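Local structure of DNA photolyase (Agrobacterium tumefaciens, 4U63) at residues 232-235 / 236-240; 72-75 / 76-80. The protein probably uses light absorbed by a methenyltetrahydrofolate antenna and a flavin to split cyclobutane pyrimidine dimers in ultraviolet-damaged DNA. One frame throughout, in Å; residues are numbered along the deposited sequence.

Contact 1 of 2, residues 232-235 / 236-240; sequences DKLD and DFIDG
Asp236, at the start of 236-240, gives its backbone N to Asp232 O at 3.0 Å, the first of four successive i to i+4 bonds that define this last part of helix 227-238. Phe237 N follows, bonded to Lys233 O at 3.0 Å, while Phe237 CB rests 3.4 Å from Lys233 O. The Phe237 side chain, with CG anti to the backbone N (chi1 -177°), leads away from the preceding turn; its ring meets that of Phe293, and the side chain lies about 5 Å from the bound FAD. Lys233 is held in turn through NZ, which is hydrogen-bonded to Ile222 O. Ile238 N reaches Leu234 O at 2.9 Å in a fairly straight bond (N-H...O 165°). One turn apart, these two side chains lie side by side and point the same way, Leu234 CD1 touching Ile238 CG1 at 4.1 Å, a single apolar contact between a buried and a partly exposed residue. Asp239 N closes the series on Asp235 O at 3.0 Å, and Asp239 CB comes to 3.4 Å from the same Asp235 O. Gly240 N then turns back to Phe237 O in a weak i to i+3 bond. This tightening of the spacing, from i+4 to i+3, is characteristic of an alpha-helical C-terminus, here beside the flavin site of a photolyase.

Contact 2 of 2, residues 72-75 / 76-80; sequences WWLH and HSLAA. With TRS (2-amino-2-hydroxymethyl-propane-1,3-diol), chain R.
His76 sets its imidazole edge against the indole face of Trp72, an edge-to-face aromatic pair on helix 68-87, the helix of a beta-alpha-beta unit between strands 53-59 and 93-96. CD2 of His76 lies 3.5 Å from Trp72 CE2, and the His76 plane stands at 65° to the five-membered ring of Trp72. His75 extends the cluster by turning its own edge to the face of His76, with planes at 83°. A Tris molecule, probably from the crystallisation liquor, bridges the first pair: Trp72 NE1 donates weakly to its O2 at 3.3 Å, and O2 makes a second weak bond with His76 NE2 at 3.3 Å. With CG anti to the carbonyl carbon (chi1 -69°), the His76 ring is carried back toward the preceding turn, where the backbone bond from His76 N to Trp72 O is weak at 3.5 Å. On another side of the helix, Leu74 CG packs on Leu78 CD1 at 3.7 Å, and both leucines lie on Tyr57 of strand 53-59. Further out, Phe219, part of the antenna folate pocket, meets Trp72 edge-to-face, while Glu268 OE2 accepts hydrogen bonds from both Trp73 NE1 and Ser77 OG, joining adjacent turns of the helix.

From the N terminus, strand 53-59 leads into helix 68-87, where contact 2 spans consecutive turns before the chain continues to strand 93-96 in the five-stranded parallel sheet. Contact 1 follows much later, at the end of helix 227-238. Each contact joins adjoining segments and closes no loop beyond its helical turns; the two are in series, neither nested nor crossed. Contacts 1 and 2 have their centres 21 Å apart and their nearest atoms about 7 Å apart. Contact 2 connects the sheet, through Tyr57, with Glu268, whereas contact 1 reaches Ile269 through Leu234. The sequence neighbours Glu268 and Ile269 thus meet one helix each, Glu268 helix 68-87 and Ile269 helix 227-238.

Contact 1 of 2, residues 232-235 / 236-240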
ATOM      1  N   ASP A 232      -5.617 -15.624  -5.406  1.00 22.09           N
ATOM      2  CA  ASP A 232      -4.634 -16.674  -5.084  1.00 22.09           C
ATOM      3  C   ASP A 232      -3.929 -16.392  -3.746  1.00 22.50           C
ATOM      4  O   ASP A 232      -3.757 -17.298  -2.937  1.00 22.88           O
ATOM      5  CB  ASP A 232      -3.582 -16.817  -6.185  1.00 24.48           C
ATOM      6  CG  ASP A 232      -4.123 -17.472  -7.461  1.00 30.13           C
ATOM      7  OD1 ASP A 232      -5.242 -18.045  -7.461  1.00 28.10           O
ATOM      8  OD2 ASP A 232      -3.409 -17.412  -8.486  1.00 33.26           O
ATOM      9  N   LYS A 233      -3.532 -15.138  -3.511  1.00 20.70           N
ATOM     10  CA  LYS A 233      -2.924 -14.756  -2.217  1.00 20.65           C
ATOM     11  C   LYS A 233      -3.897 -14.929  -1.058  1.00 19.77           C
ATOM     12  O   LYS A 233      -3.538 -15.435   0.001  1.00 20.56           O
ATOM     13  CB  LYS A 233      -2.434 -13.304  -2.235  1.00 22.31           C
ATOM     14  CG  LYS A 233      -1.143 -13.092  -3.006  1.00 26.27           C
ATOM     15  CD  LYS A 233       0.084 -13.459  -2.193  1.00 26.70           C
ATOM     16  CE  LYS A 233       1.370 -12.957  -2.839  1.00 25.24           C
ATOM     17  NZ  LYS A 233       1.675 -13.656  -4.115  1.00 25.50           N
ATOM     18  N   LEU A 234      -5.129 -14.483  -1.256  1.00 19.47           N
ATOM     19  CA  LEU A 234      -6.137 -14.618  -0.213  1.00 19.73           C
ATOM     20  C   LEU A 234      -6.404 -16.090   0.096  1.00 19.19           C
ATOM     21  O   LEU A 234      -6.378 -16.499   1.270  1.00 20.73           O
ATOM     22  CB  LEU A 234      -7.428 -13.901  -0.598  1.00 22.70           C
ATOM     23  CG  LEU A 234      -8.578 -14.019   0.412  1.00 24.60           C
ATOM     24  CD1 LEU A 234      -8.203 -13.435   1.766  1.00 23.34           C
ATOM     25  CD2 LEU A 234      -9.825 -13.345  -0.141  1.00 25.82           C
ATOM     26  N   ASP A 235      -6.659 -16.875  -0.950  1.00 18.21           N
ATOM     27  CA  ASP A 235      -6.909 -18.322  -0.814  1.00 20.04           C
ATOM     28  C   ASP A 235      -5.789 -19.044  -0.064  1.00 19.58           C
ATOM     29  O   ASP A 235      -6.035 -19.860   0.848  1.00 20.55           O
ATOM     30  CB  ASP A 235      -7.055 -18.980  -2.196  1.00 26.06           C
ATOM     31  CG  ASP A 235      -8.378 -18.663  -2.885  1.00 29.64           C
ATOM     32  OD1 ASP A 235      -9.279 -18.064  -2.269  1.00 32.63           O
ATOM     33  OD2 ASP A 235      -8.511 -19.028  -4.074  1.00 33.92           O
ATOM     34  N   ASP A 236      -4.561 -18.761  -0.465  1.00 19.94           N
ATOM     35  CA  ASP A 236      -3.409 -19.391   0.152  1.00 21.31           C
ATOM     36  C   ASP A 236      -3.263 -19.003   1.627  1.00 19.62           C
ATOM     37  O   ASP A 236      -2.909 -19.838   2.461  1.00 19.86           O
ATOM     38  CB  ASP A 236      -2.134 -19.038  -0.610  1.00 20.87           C
ATOM     39  CG  ASP A 236      -0.932 -19.807  -0.098  1.00 23.58           C
ATOM     40  OD1 ASP A 236      -0.996 -21.061  -0.030  1.00 23.85           O
ATOM     41  OD2 ASP A 236       0.068 -19.157   0.237  1.00 25.58           O
ATOM     42  N   PHE A 237      -3.557 -17.738   1.945  1.00 18.39           N
ATOM     43  CA  PHE A 237      -3.484 -17.277   3.310  1.00 17.70           C
ATOM     44  C   PHE A 237      -4.542 -17.956   4.187  1.00 17.59           C
ATOM     45  O   PHE A 237      -4.234 -18.431   5.286  1.00 18.57           O
ATOM     46  CB  PHE A 237      -3.637 -15.757   3.390  1.00 18.12           C
ATOM     47  CG  PHE A 237      -3.494 -15.212   4.780  1.00 20.16           C
ATOM     48  CD1 PHE A 237      -2.270 -15.282   5.437  1.00 18.99           C
ATOM     49  CD2 PHE A 237      -4.580 -14.628   5.443  1.00 18.53           C
ATOM     50  CE1 PHE A 237      -2.125 -14.781   6.718  1.00 20.62           C
ATOM     51  CE2 PHE A 237      -4.439 -14.139   6.734  1.00 17.71           C
ATOM     52  CZ  PHE A 237      -3.214 -14.215   7.368  1.00 18.75           C
ATOM     53  N   ILE A 238      -5.777 -18.022   3.700  1.00 18.83           N
ATOM     54  CA  ILE A 238      -6.870 -18.630   4.486  1.00 19.45           C
ATOM     55  C   ILE A 238      -6.553 -20.094   4.758  1.00 19.23           C
ATOM     56  O   ILE A 238      -6.668 -20.566   5.895  1.00 20.96           O
ATOM     57  CB  ILE A 238      -8.243 -18.486   3.786  1.00 19.11           C
ATOM     58  CG1 ILE A 238      -8.655 -17.001   3.683  1.00 20.11           C
ATOM     59  CG2 ILE A 238      -9.332 -19.290   4.517  1.00 19.88           C
ATOM     60  CD1 ILE A 238      -8.841 -16.266   4.998  1.00 21.67           C
ATOM     61  N   ASP A 239      -6.118 -20.792   3.708  1.00 18.53           N
ATOM     62  CA  ASP A 239      -5.751 -22.202   3.799  1.00 20.51           C
ATOM     63  C   ASP A 239      -4.347 -22.418   4.381  1.00 20.14           C
ATOM     64  O   ASP A 239      -3.919 -23.560   4.547  1.00 21.05           O
ATOM     65  CB  ASP A 239      -5.798 -22.883   2.405  1.00 21.69           C
ATOM     66  CG  ASP A 239      -7.192 -23.396   2.022  1.00 29.97           C
ATOM     67  OD1 ASP A 239      -8.139 -23.321   2.824  1.00 35.92           O
ATOM     68  OD2 ASP A 239      -7.330 -23.891   0.886  1.00 37.03           O
ATOM     69  N   GLY A 240      -3.633 -21.330   4.670  1.00 21.62           N
ATOM     70  CA  GLY A 240      -2.269 -21.406   5.136  1.00 20.47           C
ATOM     71  C   GLY A 240      -1.990 -20.578   6.366  1.00 19.58           C
ATOM     72  O   GLY A 240      -2.483 -20.886   7.460  1.00 19.47           O
TER

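Contact 2 of 2, residues 72-75 / 76-80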
ATOM      1  N   TRP A  72       5.572  -0.703 -12.147  1.00 22.27           N
ATOM      2  CA  TRP A  72       5.726  -2.113 -12.507  1.00 22.00           C
ATOM      3  C   TRP A  72       4.437  -2.858 -12.201  1.00 21.37           C
ATOM      4  O   TRP A  72       3.941  -3.612 -13.039  1.00 23.29           O
ATOM      5  CB  TRP A  72       6.892  -2.749 -11.751  1.00 22.42           C
ATOM      6  CG  TRP A  72       7.089  -4.201 -12.016  1.00 22.17           C
ATOM      7  CD1 TRP A  72       7.905  -4.745 -12.950  1.00 24.59           C
ATOM      8  CD2 TRP A  72       6.471  -5.299 -11.328  1.00 22.82           C
ATOM      9  NE1 TRP A  72       7.835  -6.110 -12.898  1.00 24.61           N
ATOM     10  CE2 TRP A  72       6.964  -6.483 -11.912  1.00 21.89           C
ATOM     11  CE3 TRP A  72       5.548  -5.398 -10.279  1.00 22.31           C
ATOM     12  CZ2 TRP A  72       6.567  -7.754 -11.485  1.00 22.22           C
ATOM     13  CZ3 TRP A  72       5.149  -6.667  -9.851  1.00 22.24           C
ATOM     14  CH2 TRP A  72       5.662  -7.826 -10.455  1.00 22.19           C
ATOM     15  N   TRP A  73       3.900  -2.631 -11.003  1.00 20.68           N
ATOM     16  CA  TRP A  73       2.650  -3.256 -10.582  1.00 20.43           C
ATOM     17  C   TRP A  73       1.502  -2.897 -11.534  1.00 20.15           C
ATOM     18  O   TRP A  73       0.752  -3.777 -11.994  1.00 22.08           O
ATOM     19  CB  TRP A  73       2.286  -2.859  -9.142  1.00 20.18           C
ATOM     20  CG  TRP A  73       1.191  -3.715  -8.615  1.00 20.65           C
ATOM     21  CD1 TRP A  73      -0.146  -3.556  -8.832  1.00 21.36           C
ATOM     22  CD2 TRP A  73       1.333  -4.901  -7.827  1.00 20.84           C
ATOM     23  NE1 TRP A  73      -0.848  -4.560  -8.215  1.00 21.02           N
ATOM     24  CE2 TRP A  73       0.033  -5.399  -7.588  1.00 20.87           C
ATOM     25  CE3 TRP A  73       2.434  -5.588  -7.287  1.00 18.00           C
ATOM     26  CZ2 TRP A  73      -0.202  -6.554  -6.833  1.00 21.36           C
ATOM     27  CZ3 TRP A  73       2.193  -6.733  -6.531  1.00 20.81           C
ATOM     28  CH2 TRP A  73       0.885  -7.205  -6.320  1.00 20.92           C
ATOM     29  N   LEU A  74       1.375  -1.609 -11.832  1.00 20.08           N
ATOM     30  CA  LEU A  74       0.273  -1.118 -12.653  1.00 21.40           C
ATOM     31  C   LEU A  74       0.272  -1.724 -14.043  1.00 22.97           C
ATOM     32  O   LEU A  74      -0.780  -2.083 -14.554  1.00 24.49           O
ATOM     33  CB  LEU A  74       0.301   0.406 -12.762  1.00 22.56           C
ATOM     34  CG  LEU A  74      -0.781   1.033 -13.659  1.00 22.93           C
ATOM     35  CD1 LEU A  74      -2.158   0.805 -13.066  1.00 21.66           C
ATOM     36  CD2 LEU A  74      -0.548   2.520 -13.875  1.00 23.91           C
ATOM     37  N   HIS A  75       1.446  -1.820 -14.661  1.00 23.26           N
ATOM     38  CA  HIS A  75       1.543  -2.429 -15.982  1.00 24.61           C
ATOM     39  C   HIS A  75       0.895  -3.815 -15.986  1.00 23.92           C
ATOM     40  O   HIS A  75       0.011  -4.118 -16.796  1.00 24.85           O
ATOM     41  CB  HIS A  75       2.997  -2.561 -16.404  1.00 25.81           C
ATOM     42  CG  HIS A  75       3.172  -3.237 -17.721  1.00 28.20           C
ATOM     43  ND1 HIS A  75       3.295  -2.541 -18.904  1.00 29.74           N
ATOM     44  CD2 HIS A  75       3.227  -4.550 -18.048  1.00 30.81           C
ATOM     45  CE1 HIS A  75       3.425  -3.395 -19.901  1.00 31.93           C
ATOM     46  NE2 HIS A  75       3.387  -4.621 -19.408  1.00 30.00           N
ATOM     47  N   HIS A  76       1.347  -4.655 -15.072  1.00 24.69           N
ATOM     48  CA  HIS A  76       0.857  -6.029 -15.012  1.00 21.33           C
ATOM     49  C   HIS A  76      -0.604  -6.098 -14.597  1.00 22.66           C
ATOM     50  O   HIS A  76      -1.345  -6.934 -15.100  1.00 26.96           O
ATOM     51  CB  HIS A  76       1.728  -6.848 -14.085  1.00 22.06           C
ATOM     52  CG  HIS A  76       3.094  -7.068 -14.631  1.00 26.44           C
ATOM     53  ND1 HIS A  76       3.316  -7.779 -15.786  1.00 30.51           N
ATOM     54  CD2 HIS A  76       4.306  -6.670 -14.193  1.00 27.34           C
ATOM     55  CE1 HIS A  76       4.609  -7.813 -16.039  1.00 32.70           C
ATOM     56  NE2 HIS A  76       5.234  -7.152 -15.084  1.00 31.73           N
ATOM     57  N   SER A  77      -1.013  -5.208 -13.701  1.00 21.26           N
ATOM     58  CA  SER A  77      -2.400  -5.125 -13.289  1.00 23.22           C
ATOM     59  C   SER A  77      -3.319  -4.775 -14.461  1.00 23.09           C
ATOM     60  O   SER A  77      -4.359  -5.389 -14.629  1.00 24.75           O
ATOM     61  CB  SER A  77      -2.577  -4.100 -12.171  1.00 24.74           C
ATOM     62  OG  SER A  77      -3.872  -4.229 -11.620  1.00 25.72           O
ATOM     63  N   LEU A  78      -2.929  -3.780 -15.257  1.00 22.04           N
ATOM     64  CA  LEU A  78      -3.707  -3.386 -16.441  1.00 23.09           C
ATOM     65  C   LEU A  78      -3.746  -4.488 -17.501  1.00 24.63           C
ATOM     66  O   LEU A  78      -4.788  -4.731 -18.113  1.00 25.48           O
ATOM     67  CB  LEU A  78      -3.162  -2.087 -17.033  1.00 22.79           C
ATOM     68  CG  LEU A  78      -3.408  -0.839 -16.183  1.00 23.09           C
ATOM     69  CD1 LEU A  78      -2.633   0.333 -16.767  1.00 25.27           C
ATOM     70  CD2 LEU A  78      -4.888  -0.508 -16.088  1.00 28.78           C
ATOM     71  N   ALA A  79      -2.624  -5.166 -17.705  1.00 22.64           N
ATOM     72  CA  ALA A  79      -2.598  -6.301 -18.617  1.00 25.29           C
ATOM     73  C   ALA A  79      -3.569  -7.390 -18.155  1.00 25.57           C
ATOM     74  O   ALA A  79      -4.323  -7.936 -18.958  1.00 26.64           O
ATOM     75  CB  ALA A  79      -1.194  -6.861 -18.739  1.00 22.72           C
ATOM     76  N   ALA A  80      -3.565  -7.691 -16.859  1.00 23.41           N
ATOM     77  CA  ALA A  80      -4.468  -8.719 -16.322  1.00 24.66           C
ATOM     78  C   ALA A  80      -5.934  -8.305 -16.417  1.00 24.64           C
ATOM     79  O   ALA A  80      -6.781  -9.114 -16.792  1.00 25.99           O
ATOM     80  CB  ALA A  80      -4.105  -9.049 -14.887  1.00 22.80           C
TER
HETATM   81  C   TRS R1017       8.969  -9.092 -15.254  0.80 27.82           C
HETATM   82  C1  TRS R1017       7.998  -9.980 -14.474  0.80 28.07           C
HETATM   83  C2  TRS R1017       8.226  -8.245 -16.276  0.80 28.50           C
HETATM   84  C3  TRS R1017      10.069  -9.923 -15.914  0.80 28.49           C
HETATM   85  N   TRS R1017       9.671  -8.216 -14.284  0.80 28.08           N
HETATM   86  O1  TRS R1017       7.201 -10.811 -15.321  0.80 32.47           O
HETATM   87  O2  TRS R1017       8.404  -6.859 -16.014  0.80 30.76           O
HETATM   88  O3  TRS R1017      11.277  -9.792 -15.151  0.80 30.86           O